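Side-chain contacts in 4-amino-4-deoxy-L-arabinose transferase or related glycosyltransferases of PMT family (Cupriavidus metallidurans, PDB 5EZM), which probably transfers 4-amino-4-deoxy-L-arabinose from a polyprenyl-phosphate carrier to lipid A, as a zinc-binding glycosyltransferase of the GT-C fold in the cell membrane: residues 163-168 with 348-353; 211-216 with 336-341; 215-220 with 324-329. All blocks are in the same frame, centred on the assembly; numbering follows the deposited sequence.

Interaction 1. Residues 163-168 with 348-353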
loop_
_atom_site.group_PDB
_atom_site.type_symbol
_atom_site.label_atom_id
_atom_site.label_comp_id
_atom_site.label_asym_id
_atom_site.label_seq_id
_atom_site.Cartn_x
_atom_site.Cartn_y
_atom_site.Cartn_z
ATOM N N THR A 163 1.264 -5.194 0.516
ATOM C CA THR A 163 1.120 -6.635 0.702
ATOM C C THR A 163 1.978 -7.393 -0.304
ATOM O O THR A 163 2.765 -8.282 0.063
ATOM C CB THR A 163 -0.350 -7.040 0.566
ATOM O OG1 THR A 163 -1.183 -6.065 1.205
ATOM C CG2 THR A 163 -0.589 -8.391 1.211
ATOM N N LEU A 164 1.850 -7.034 -1.587
ATOM C CA LEU A 164 2.699 -7.633 -2.610
ATOM C C LEU A 164 4.174 -7.384 -2.325
ATOM O O LEU A 164 5.015 -8.248 -2.600
ATOM C CB LEU A 164 2.322 -7.089 -3.986
ATOM C CG LEU A 164 3.106 -7.673 -5.159
ATOM C CD1 LEU A 164 2.840 -9.163 -5.278
ATOM C CD2 LEU A 164 2.759 -6.956 -6.453
ATOM N N ALA A 165 4.507 -6.221 -1.759
ATOM C CA ALA A 165 5.902 -5.918 -1.460
ATOM C C ALA A 165 6.435 -6.810 -0.346
ATOM O O ALA A 165 7.606 -7.209 -0.368
ATOM C CB ALA A 165 6.053 -4.446 -1.088
ATOM N N GLY A 166 5.594 -7.130 0.638
ATOM C CA GLY A 166 6.041 -7.984 1.725
ATOM C C GLY A 166 6.196 -9.427 1.297
ATOM O O GLY A 166 7.188 -10.084 1.639
ATOM N N VAL A 167 5.230 -9.944 0.532
ATOM C CA VAL A 167 5.348 -11.333 0.097
ATOM C C VAL A 167 6.487 -11.489 -0.909
ATOM O O VAL A 167 7.214 -12.491 -0.892
ATOM C CB VAL A 167 4.006 -11.842 -0.460
ATOM C CG1 VAL A 167 2.972 -11.890 0.648
ATOM C CG2 VAL A 167 3.521 -10.960 -1.586
ATOM N N MET A 168 6.681 -10.496 -1.783
ATOM C CA MET A 168 7.807 -10.566 -2.707
ATOM C C MET A 168 9.132 -10.385 -1.980
ATOM O O MET A 168 10.147 -10.969 -2.385
ATOM C CB MET A 168 7.648 -9.532 -3.821
ATOM C CG MET A 168 6.574 -9.896 -4.837
ATOM S SD MET A 168 6.626 -8.883 -6.329
ATOM C CE MET A 168 8.221 -9.352 -6.999
ATOM N N TYR A 348 3.546 0.576 -7.547
ATOM C CA TYR A 348 4.234 -0.428 -8.354
ATOM C C TYR A 348 5.691 -0.576 -7.940
ATOM O O TYR A 348 6.242 -1.683 -7.954
ATOM C CB TYR A 348 4.159 -0.069 -9.843
ATOM C CG TYR A 348 2.790 -0.203 -10.473
ATOM C CD1 TYR A 348 1.706 -0.672 -9.745
ATOM C CD2 TYR A 348 2.586 0.135 -11.804
ATOM C CE1 TYR A 348 0.455 -0.792 -10.320
ATOM C CE2 TYR A 348 1.340 0.017 -12.391
ATOM C CZ TYR A 348 0.277 -0.448 -11.644
ATOM O OH TYR A 348 -0.967 -0.569 -12.221
ATOM N N ILE A 349 6.332 0.534 -7.556
ATOM C CA ILE A 349 7.770 0.508 -7.311
ATOM C C ILE A 349 8.122 0.068 -5.896
ATOM O O ILE A 349 9.309 -0.136 -5.602
ATOM C CB ILE A 349 8.387 1.887 -7.626
ATOM C CG1 ILE A 349 9.807 1.719 -8.151
ATOM C CG2 ILE A 349 8.387 2.782 -6.402
ATOM C CD1 ILE A 349 9.905 0.737 -9.290
ATOM N N VAL A 350 7.128 -0.119 -5.019
ATOM C CA VAL A 350 7.429 -0.460 -3.623
ATOM C C VAL A 350 8.243 -1.740 -3.479
ATOM O O VAL A 350 9.158 -1.767 -2.642
ATOM C CB VAL A 350 6.136 -0.476 -2.793
ATOM C CG1 VAL A 350 6.432 -0.883 -1.366
ATOM C CG2 VAL A 350 5.475 0.900 -2.813
ATOM N N PRO A 351 7.993 -2.822 -4.232
ATOM C CA PRO A 351 8.784 -4.053 -4.033
ATOM C C PRO A 351 10.299 -3.892 -4.163
ATOM O O PRO A 351 11.024 -4.819 -3.777
ATOM C CB PRO A 351 8.239 -4.993 -5.115
ATOM C CG PRO A 351 6.842 -4.586 -5.264
ATOM C CD PRO A 351 6.837 -3.084 -5.111
ATOM N N VAL A 352 10.808 -2.772 -4.684
ATOM C CA VAL A 352 12.258 -2.617 -4.754
ATOM C C VAL A 352 12.854 -2.186 -3.420
ATOM O O VAL A 352 14.064 -2.352 -3.211
ATOM C CB VAL A 352 12.678 -1.612 -5.843
ATOM C CG1 VAL A 352 11.920 -1.871 -7.130
ATOM C CG2 VAL A 352 12.477 -0.177 -5.370
ATOM N N ILE A 353 12.038 -1.653 -2.506
ATOM C CA ILE A 353 12.578 -1.085 -1.268
ATOM C C ILE A 353 13.276 -2.129 -0.401
ATOM O O ILE A 353 14.391 -1.854 0.072
ATOM C CB ILE A 353 11.473 -0.328 -0.509
ATOM C CG1 ILE A 353 10.908 0.796 -1.380
ATOM C CG2 ILE A 353 12.010 0.232 0.803
ATOM C CD1 ILE A 353 11.929 1.842 -1.771
#
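Pro351 packs its ring against Ala165 and Met168 in the transmembrane helix bundle of this GT-C fold, where helix 160-178 meets the chain entering helix 352-365. The backbones come close: the CA atoms of Ala165 and Pro351 are 4.3 Å apart, a spacing that the small alanine side chain permits.

The pyrrolidine ring can be followed atom by atom. Its CB lies 4.4 Å from Met168 SD, a loose apolar contact with the thioether. The next atom, Pro351 CG, reaches the backbone of the helix and stands 4.1 Å from Ala165 CA. CD closes the ring back to the proline nitrogen and, like CG, sits 4.3 Å from Ala165 CB. The alanine methyl lies nearest the proline N and CA, while the sulfur approaches CB. Met168 gets there with a nearly straight second torsion (chi2 -167°), which carries SD away from its own helix.

Pro351 is the third residue of a type I turn running from Ile349 to Val352, closed by a bond from Val352 N to Ile349 O of 3.2 Å. Beyond the pair of segments, Pro351 O accepts a hydrogen bond from Trp330 NE1, and Trp151 of helix 149-155 packs on Ala165. All the residues that touch here are buried, and the contact is wholly apolar. Val350, one step before the proline, completes it: with CG1 anti to the backbone N (chi1 178°), that methyl lies 3.6 Å from Ala165 CB.

Interaction 2. Residues 211-216 with 336-341. With DSL (mono-trans, octa-cis decaprenyl-phosphate), chain C; MPG ([(Z)-octadec-9-enyl] (2R)-2,3-bis(oxidanyl)propanoate), chain B; MPG ([(Z)-octadec-9-enyl] (2R)-2,3-bis(oxidanyl)propanoate), chain D; MPG ([(Z)-octadec-9-enyl] (2R)-2,3-bis(oxidanyl)propanoate), chain Z.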
loop_
_atom_site.group_PDB
_atom_site.type_symbol
_atom_site.label_atom_id
_atom_site.label_comp_id
_atom_site.label_asym_id
_atom_site.label_seq_id
_atom_site.Cartn_x
_atom_site.Cartn_y
_atom_site.Cartn_z
ATOM N N ILE A 211 5.285 -13.734 -10.156
ATOM C CA ILE A 211 6.214 -14.682 -10.754
ATOM C C ILE A 211 6.955 -14.093 -11.948
ATOM O O ILE A 211 8.061 -14.563 -12.259
ATOM C CB ILE A 211 5.505 -15.996 -11.151
ATOM C CG1 ILE A 211 6.536 -17.109 -11.382
ATOM C CG2 ILE A 211 4.629 -15.793 -12.375
ATOM C CD1 ILE A 211 5.938 -18.478 -11.618
ATOM N N ALA A 212 6.415 -13.059 -12.596
ATOM C CA ALA A 212 7.089 -12.490 -13.759
ATOM C C ALA A 212 8.314 -11.688 -13.341
ATOM O O ALA A 212 9.399 -11.848 -13.914
ATOM C CB ALA A 212 6.118 -11.621 -14.556
ATOM N N LEU A 213 8.160 -10.819 -12.342
ATOM C CA LEU A 213 9.296 -10.032 -11.868
ATOM C C LEU A 213 10.417 -10.891 -11.299
ATOM O O LEU A 213 11.583 -10.655 -11.663
ATOM C CB LEU A 213 8.817 -8.991 -10.853
ATOM C CG LEU A 213 8.192 -7.749 -11.476
ATOM C CD1 LEU A 213 7.765 -6.769 -10.397
ATOM C CD2 LEU A 213 9.186 -7.111 -12.425
ATOM N N PRO A 214 10.166 -11.874 -10.421
ATOM C CA PRO A 214 11.283 -12.730 -9.981
ATOM C C PRO A 214 12.007 -13.395 -11.137
ATOM O O PRO A 214 13.228 -13.232 -11.274
ATOM C CB PRO A 214 10.596 -13.749 -9.062
ATOM C CG PRO A 214 9.413 -13.036 -8.549
ATOM C CD PRO A 214 8.925 -12.206 -9.699
ATOM N N GLY A 215 11.276 -14.119 -11.991
ATOM C CA GLY A 215 11.905 -14.772 -13.130
ATOM C C GLY A 215 12.740 -13.820 -13.959
ATOM O O GLY A 215 13.884 -14.120 -14.308
ATOM N N LEU A 216 12.179 -12.650 -14.274
ATOM C CA LEU A 216 12.956 -11.590 -14.907
ATOM C C LEU A 216 14.247 -11.336 -14.135
ATOM O O LEU A 216 15.352 -11.551 -14.651
ATOM C CB LEU A 216 12.116 -10.314 -14.998
ATOM C CG LEU A 216 12.835 -9.046 -15.460
ATOM C CD1 LEU A 216 13.296 -9.172 -16.906
ATOM C CD2 LEU A 216 11.949 -7.821 -15.272
ATOM N N VAL A 336 13.255 -0.669 -13.861
ATOM C CA VAL A 336 13.165 -0.412 -15.294
ATOM C C VAL A 336 11.958 -1.119 -15.895
ATOM O O VAL A 336 11.430 -0.682 -16.925
ATOM C CB VAL A 336 14.468 -0.815 -16.012
ATOM C CG1 VAL A 336 15.659 -0.130 -15.370
ATOM C CG2 VAL A 336 14.638 -2.322 -16.024
ATOM N N PHE A 337 11.496 -2.207 -15.273
ATOM C CA PHE A 337 10.300 -2.875 -15.774
ATOM C C PHE A 337 9.082 -1.974 -15.640
ATOM O O PHE A 337 8.336 -1.771 -16.606
ATOM C CB PHE A 337 10.068 -4.194 -15.038
ATOM C CG PHE A 337 8.724 -4.808 -15.322
ATOM C CD1 PHE A 337 8.505 -5.518 -16.490
ATOM C CD2 PHE A 337 7.675 -4.665 -14.425
ATOM C CE1 PHE A 337 7.269 -6.081 -16.758
ATOM C CE2 PHE A 337 6.436 -5.224 -14.687
ATOM C CZ PHE A 337 6.234 -5.933 -15.854
ATOM N N PHE A 338 8.860 -1.423 -14.444
ATOM C CA PHE A 338 7.718 -0.534 -14.280
ATOM C C PHE A 338 7.943 0.821 -14.935
ATOM O O PHE A 338 6.970 1.512 -15.248
ATOM C CB PHE A 338 7.391 -0.368 -12.797
ATOM C CG PHE A 338 6.809 -1.600 -12.176
ATOM C CD1 PHE A 338 5.604 -2.111 -12.631
ATOM C CD2 PHE A 338 7.459 -2.251 -11.143
ATOM C CE1 PHE A 338 5.058 -3.249 -12.071
ATOM C CE2 PHE A 338 6.917 -3.388 -10.576
ATOM C CZ PHE A 338 5.715 -3.889 -11.041
ATOM N N SER A 339 9.200 1.206 -15.171
ATOM C CA SER A 339 9.483 2.493 -15.792
ATOM C C SER A 339 9.196 2.493 -17.287
ATOM O O SER A 339 8.984 3.566 -17.861
ATOM C CB SER A 339 10.937 2.891 -15.541
ATOM O OG SER A 339 11.128 3.257 -14.185
ATOM N N ILE A 340 9.187 1.322 -17.930
ATOM C CA ILE A 340 8.856 1.220 -19.348
ATOM C C ILE A 340 7.451 0.691 -19.579
ATOM O O ILE A 340 7.070 0.456 -20.732
ATOM C CB ILE A 340 9.875 0.344 -20.101
ATOM C CG1 ILE A 340 9.775 -1.110 -19.632
ATOM C CG2 ILE A 340 11.287 0.880 -19.909
ATOM C CD1 ILE A 340 10.823 -2.021 -20.239
ATOM N N SER A 341 6.672 0.488 -18.521
ATOM C CA SER A 341 5.301 0.022 -18.657
ATOM C C SER A 341 4.374 1.187 -18.982
ATOM O O SER A 341 4.642 2.339 -18.631
ATOM C CB SER A 341 4.843 -0.671 -17.372
ATOM O OG SER A 341 3.463 -0.993 -17.423
HETATM C C21 DSL C . 15.394 -13.142 -7.806
HETATM C C22 DSL C . 14.547 -14.245 -7.197
HETATM C C23 DSL C . 14.040 -14.111 -5.766
HETATM C C24 DSL C . 14.247 -15.333 -7.922
HETATM C C25 DSL C . 13.380 -16.464 -7.312
HETATM C C26 DSL C . 12.319 -16.883 -8.366
HETATM C C27 DSL C . 12.440 -18.418 -8.658
HETATM C C28 DSL C . 13.039 -19.361 -7.587
HETATM C C29 DSL C . 12.023 -18.912 -9.841
HETATM C C30 DSL C . 11.421 -17.964 -10.910
HETATM C C31 DSL C . 11.664 -18.549 -12.342
HETATM C C32 DSL C . 10.308 -18.611 -13.132
HETATM C C33 DSL C . 9.324 -19.771 -12.890
HETATM C C34 DSL C . 10.009 -17.649 -14.038
HETATM C C2 MPG B . 5.765 -0.195 -25.306
HETATM C C3 MPG B . 6.154 -1.140 -24.175
HETATM C C4 MPG B . 4.927 -1.756 -23.521
HETATM C C5 MPG B . 5.205 -2.345 -22.129
HETATM C C6 MPG B . 3.905 -2.488 -21.323
HETATM C C7 MPG B . 3.960 -3.614 -20.274
HETATM C C8 MPG B . 2.542 -3.969 -19.771
HETATM C C9 MPG B . 2.441 -5.400 -19.193
HETATM C C10 MPG B . 1.108 -6.083 -19.601
HETATM C C11 MPG B . 0.022 -5.923 -18.518
HETATM C C12 MPG B . -0.693 -7.275 -18.191
HETATM C C1 MPG B . 6.924 0.080 -26.266
HETATM C C2 MPG D . 2.593 -10.193 -16.632
HETATM C C3 MPG D . 3.053 -8.765 -16.355
HETATM C C4 MPG D . 1.949 -7.917 -15.741
HETATM C C5 MPG D . 2.453 -6.560 -15.222
HETATM C C6 MPG D . 1.382 -5.824 -14.403
HETATM C C7 MPG D . 1.989 -4.964 -13.280
HETATM C C8 MPG D . 0.988 -4.721 -12.124
HETATM C C9 MPG D . 1.685 -4.572 -10.747
HETATM C C1 MPG D . 3.592 -10.979 -17.485
HETATM C C2 MPG Z . 16.600 -4.637 -18.089
HETATM C C3 MPG Z . 17.313 -4.967 -16.784
HETATM C C4 MPG Z . 18.662 -4.269 -16.675
HETATM C C5 MPG Z . 19.503 -4.803 -15.503
HETATM C C6 MPG Z . 20.865 -4.100 -15.362
HETATM C C7 MPG Z . 21.704 -4.717 -14.226
HETATM C C8 MPG Z . 23.114 -4.093 -14.094
HETATM C C9 MPG Z . 24.053 -4.966 -13.222
HETATM C C10 MPG Z . 25.454 -4.326 -13.014
HETATM C C11 MPG Z . 26.500 -5.339 -12.496
HETATM C C12 MPG Z . 27.666 -4.650 -11.706
HETATM C C1 MPG Z . 15.230 -5.312 -18.198
#
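Leu213 divides its two methyls between the rings of Phe337 and Phe338. CD2 lies 3.5 Å from Phe337 CD2, and CD1 is equally near Phe338 CE2, the leucine crossing the second ring at about a right angle. Leu216, one turn later on helix 209-224, adds CD2 at 4.1 Å from Phe337 CB.

The two rings also position each other. Phe337 CD2 stands 3.6 Å above the plane of Phe338, over its centre, while Phe338 CZ lies in the plane of the Phe337 ring, at its edge. Different first torsions on consecutive helical residues allow this: 169° for Phe337 and -71° for Phe338.

Farther out, the octadecenyl chain of a bound lipid, MPG of chain D, runs along both ring edges, with C5 at 3.9 Å from Phe337 CZ and C7 at 3.7 Å from Phe338 CE1. Tyr348 and Phe288 also pack on Phe338. On the far side of helix 209-224, the decaprenyl phosphate lies 3.6 Å from Pro214 CB through its C26. That helix is kinked at Pro214, whose nitrogen makes no bond to the preceding turn.

Every partner across the contact is a hydrocarbon group. The two helices are thus matched by shape and dispersion, with no directional polar bond in the contact.

Interaction 3. Residues 215-220 with 324-329; sequences GLVLVV and ALMAGI. With DSL (mono-trans, octa-cis decaprenyl-phosphate), chain C.
Val220 and Ile329 each hold one methyl branch anti to the backbone N, CG1 of the valine (chi1 178°) and CG2 of the isoleucine, and these two branches meet at 3.6 Å. Val217 repeats the valine torsion one turn earlier, which brings its CG1 within 4.0 Å of the same Ile329 CG2. Ile329 CG2 is thus shared by the two valines, and it also lies 3.7 Å from Val217 O, against the backbone of helix 209-224. Met326 arrives differently. Its CG starts anti to the backbone N, but the chain then bends at chi2 (70°) and again at chi3, folding the thioether back until SD is 4.3 Å from Val217 CG1.

The segments cross with 127° between their N-to-C directions, and their axes approach to 9.7 Å. Val217 meets Met326 and Ile329, while Val220, one turn on, meets Ile329. Around this pairing, Tyr221 packs on both Met326 and Ile329, and Val217 further touches Trp330, Ala333 and Ile334 along helix 323-339.

Val217 CG1 and Met326 SD also form part of the wall of a lipid site. C21 of the decaprenyl phosphate lies 3.5 Å from Met326 SD and is likewise close to Val217 CG1, so it sits beside the seam between the helices. Leu218 starts out away from the other helix and offers CD2 to the polyprenyl chain, 3.7 Å from its C31; Trp231 and Leu230 pack on that leucine too.

One valine methyl and one thioether, Val217 CG1 and Met326 SD, therefore do double duty, joining two membrane helices while giving the isoprenoid chain an apolar surface. Such a surface is consistent with the isoprenoid tail being held by shape and hydrophobicity, without hydrogen bonding.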
loop_
_atom_site.group_PDB
_atom_site.type_symbol
_atom_site.label_atom_id
_atom_site.label_comp_id
_atom_site.label_asym_id
_atom_site.label_seq_id
_atom_site.Cartn_x
_atom_site.Cartn_y
_atom_site.Cartn_z
ATOM N N GLY A 215 11.276 -14.119 -11.991
ATOM C CA GLY A 215 11.905 -14.772 -13.130
ATOM C C GLY A 215 12.740 -13.820 -13.959
ATOM O O GLY A 215 13.884 -14.120 -14.308
ATOM N N LEU A 216 12.179 -12.650 -14.274
ATOM C CA LEU A 216 12.956 -11.590 -14.907
ATOM C C LEU A 216 14.247 -11.336 -14.135
ATOM O O LEU A 216 15.352 -11.551 -14.651
ATOM C CB LEU A 216 12.116 -10.314 -14.998
ATOM C CG LEU A 216 12.835 -9.046 -15.460
ATOM C CD1 LEU A 216 13.296 -9.172 -16.906
ATOM C CD2 LEU A 216 11.949 -7.821 -15.272
ATOM N N VAL A 217 14.116 -10.925 -12.869
ATOM C CA VAL A 217 15.286 -10.704 -12.020
ATOM C C VAL A 217 16.183 -11.931 -12.008
ATOM O O VAL A 217 17.412 -11.817 -11.908
ATOM C CB VAL A 217 14.840 -10.309 -10.596
ATOM C CG1 VAL A 217 16.040 -10.186 -9.674
ATOM C CG2 VAL A 217 14.062 -9.006 -10.633
ATOM N N LEU A 218 15.598 -13.121 -12.141
ATOM C CA LEU A 218 16.412 -14.326 -12.200
ATOM C C LEU A 218 17.232 -14.363 -13.484
ATOM O O LEU A 218 18.466 -14.441 -13.440
ATOM C CB LEU A 218 15.527 -15.566 -12.076
ATOM C CG LEU A 218 16.263 -16.906 -12.035
ATOM C CD1 LEU A 218 17.422 -16.855 -11.051
ATOM C CD2 LEU A 218 15.296 -18.018 -11.666
ATOM N N VAL A 219 16.567 -14.274 -14.643
ATOM C CA VAL A 219 17.286 -14.474 -15.901
ATOM C C VAL A 219 18.348 -13.399 -16.077
ATOM O O VAL A 219 19.500 -13.697 -16.416
ATOM C CB VAL A 219 16.314 -14.536 -17.099
ATOM C CG1 VAL A 219 15.462 -15.795 -17.027
ATOM C CG2 VAL A 219 15.428 -13.307 -17.176
ATOM N N VAL A 220 17.991 -12.139 -15.796
ATOM C CA VAL A 220 18.967 -11.052 -15.832
ATOM C C VAL A 220 20.186 -11.418 -14.997
ATOM O O VAL A 220 21.333 -11.294 -15.447
ATOM C CB VAL A 220 18.328 -9.739 -15.348
ATOM C CG1 VAL A 220 19.357 -8.620 -15.349
ATOM C CG2 VAL A 220 17.140 -9.374 -16.223
ATOM N N ALA A 324 24.342 -9.521 -2.745
ATOM C CA ALA A 324 24.159 -8.092 -2.984
ATOM C C ALA A 324 23.871 -7.810 -4.455
ATOM O O ALA A 324 23.033 -6.960 -4.779
ATOM C CB ALA A 324 25.392 -7.318 -2.520
ATOM N N LEU A 325 24.553 -8.519 -5.359
ATOM C CA LEU A 325 24.252 -8.391 -6.781
ATOM C C LEU A 325 22.821 -8.824 -7.080
ATOM O O LEU A 325 22.156 -8.238 -7.941
ATOM C CB LEU A 325 25.248 -9.209 -7.603
ATOM C CG LEU A 325 25.008 -9.319 -9.110
ATOM C CD1 LEU A 325 25.092 -7.960 -9.781
ATOM C CD2 LEU A 325 25.999 -10.288 -9.739
ATOM N N MET A 326 22.327 -9.844 -6.373
ATOM C CA MET A 326 20.950 -10.280 -6.581
ATOM C C MET A 326 19.959 -9.212 -6.133
ATOM O O MET A 326 18.949 -8.971 -6.807
ATOM C CB MET A 326 20.692 -11.591 -5.842
ATOM C CG MET A 326 19.265 -12.100 -5.969
ATOM S SD MET A 326 18.884 -12.670 -7.637
ATOM C CE MET A 326 19.889 -14.150 -7.732
ATOM N N ALA A 327 20.227 -8.563 -4.998
ATOM C CA ALA A 327 19.354 -7.482 -4.551
ATOM C C ALA A 327 19.400 -6.302 -5.514
ATOM O O ALA A 327 18.364 -5.695 -5.816
ATOM C CB ALA A 327 19.744 -7.041 -3.140
ATOM N N GLY A 328 20.593 -5.968 -6.010
ATOM C CA GLY A 328 20.709 -4.859 -6.941
ATOM C C GLY A 328 20.002 -5.120 -8.257
ATOM O O GLY A 328 19.343 -4.232 -8.803
ATOM N N ILE A 329 20.132 -6.338 -8.788
ATOM C CA ILE A 329 19.407 -6.688 -10.006
ATOM C C ILE A 329 17.908 -6.731 -9.738
ATOM O O ILE A 329 17.102 -6.418 -10.622
ATOM C CB ILE A 329 19.935 -8.019 -10.571
ATOM C CG1 ILE A 329 21.384 -7.852 -11.032
ATOM C CG2 ILE A 329 19.068 -8.506 -11.719
ATOM C CD1 ILE A 329 22.001 -9.112 -11.595
HETATM C C21 DSL C . 15.394 -13.142 -7.806
HETATM C C22 DSL C . 14.547 -14.245 -7.197
HETATM C C23 DSL C . 14.040 -14.111 -5.766
HETATM C C24 DSL C . 14.247 -15.333 -7.922
HETATM C C25 DSL C . 13.380 -16.464 -7.312
HETATM C C26 DSL C . 12.319 -16.883 -8.366
HETATM C C27 DSL C . 12.440 -18.418 -8.658
HETATM C C28 DSL C . 13.039 -19.361 -7.587
HETATM C C29 DSL C . 12.023 -18.912 -9.841
HETATM C C30 DSL C . 11.421 -17.964 -10.910
HETATM C C31 DSL C . 11.664 -18.549 -12.342
HETATM C C32 DSL C . 10.308 -18.611 -13.132
HETATM C C33 DSL C . 9.324 -19.771 -12.890
HETATM C C34 DSL C . 10.009 -17.649 -14.038
#

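In the fold
Interactions 2 and 3 lie along the same two helices, 209-224 and 323-339, share Gly215 and Leu216, and have centres 11 Å apart; both border the decaprenyl phosphate. Interaction 1 brings in helices 160-178 and 352-365, its centre 12 Å from interaction 2 and 15 Å from interaction 3. Met168 bridges the first two: its CE lies 3.9 Å from Leu213 CB and 4.0 Å from Pro214 CD. Interaction 3, by contrast, does not touch interaction 1, their nearest atoms being about 6 Å apart. The nearest atom of the Phe337 side chain is about 8 Å from a bound phosphocholine, whose pocket includes the zinc ligands Glu87 and His268.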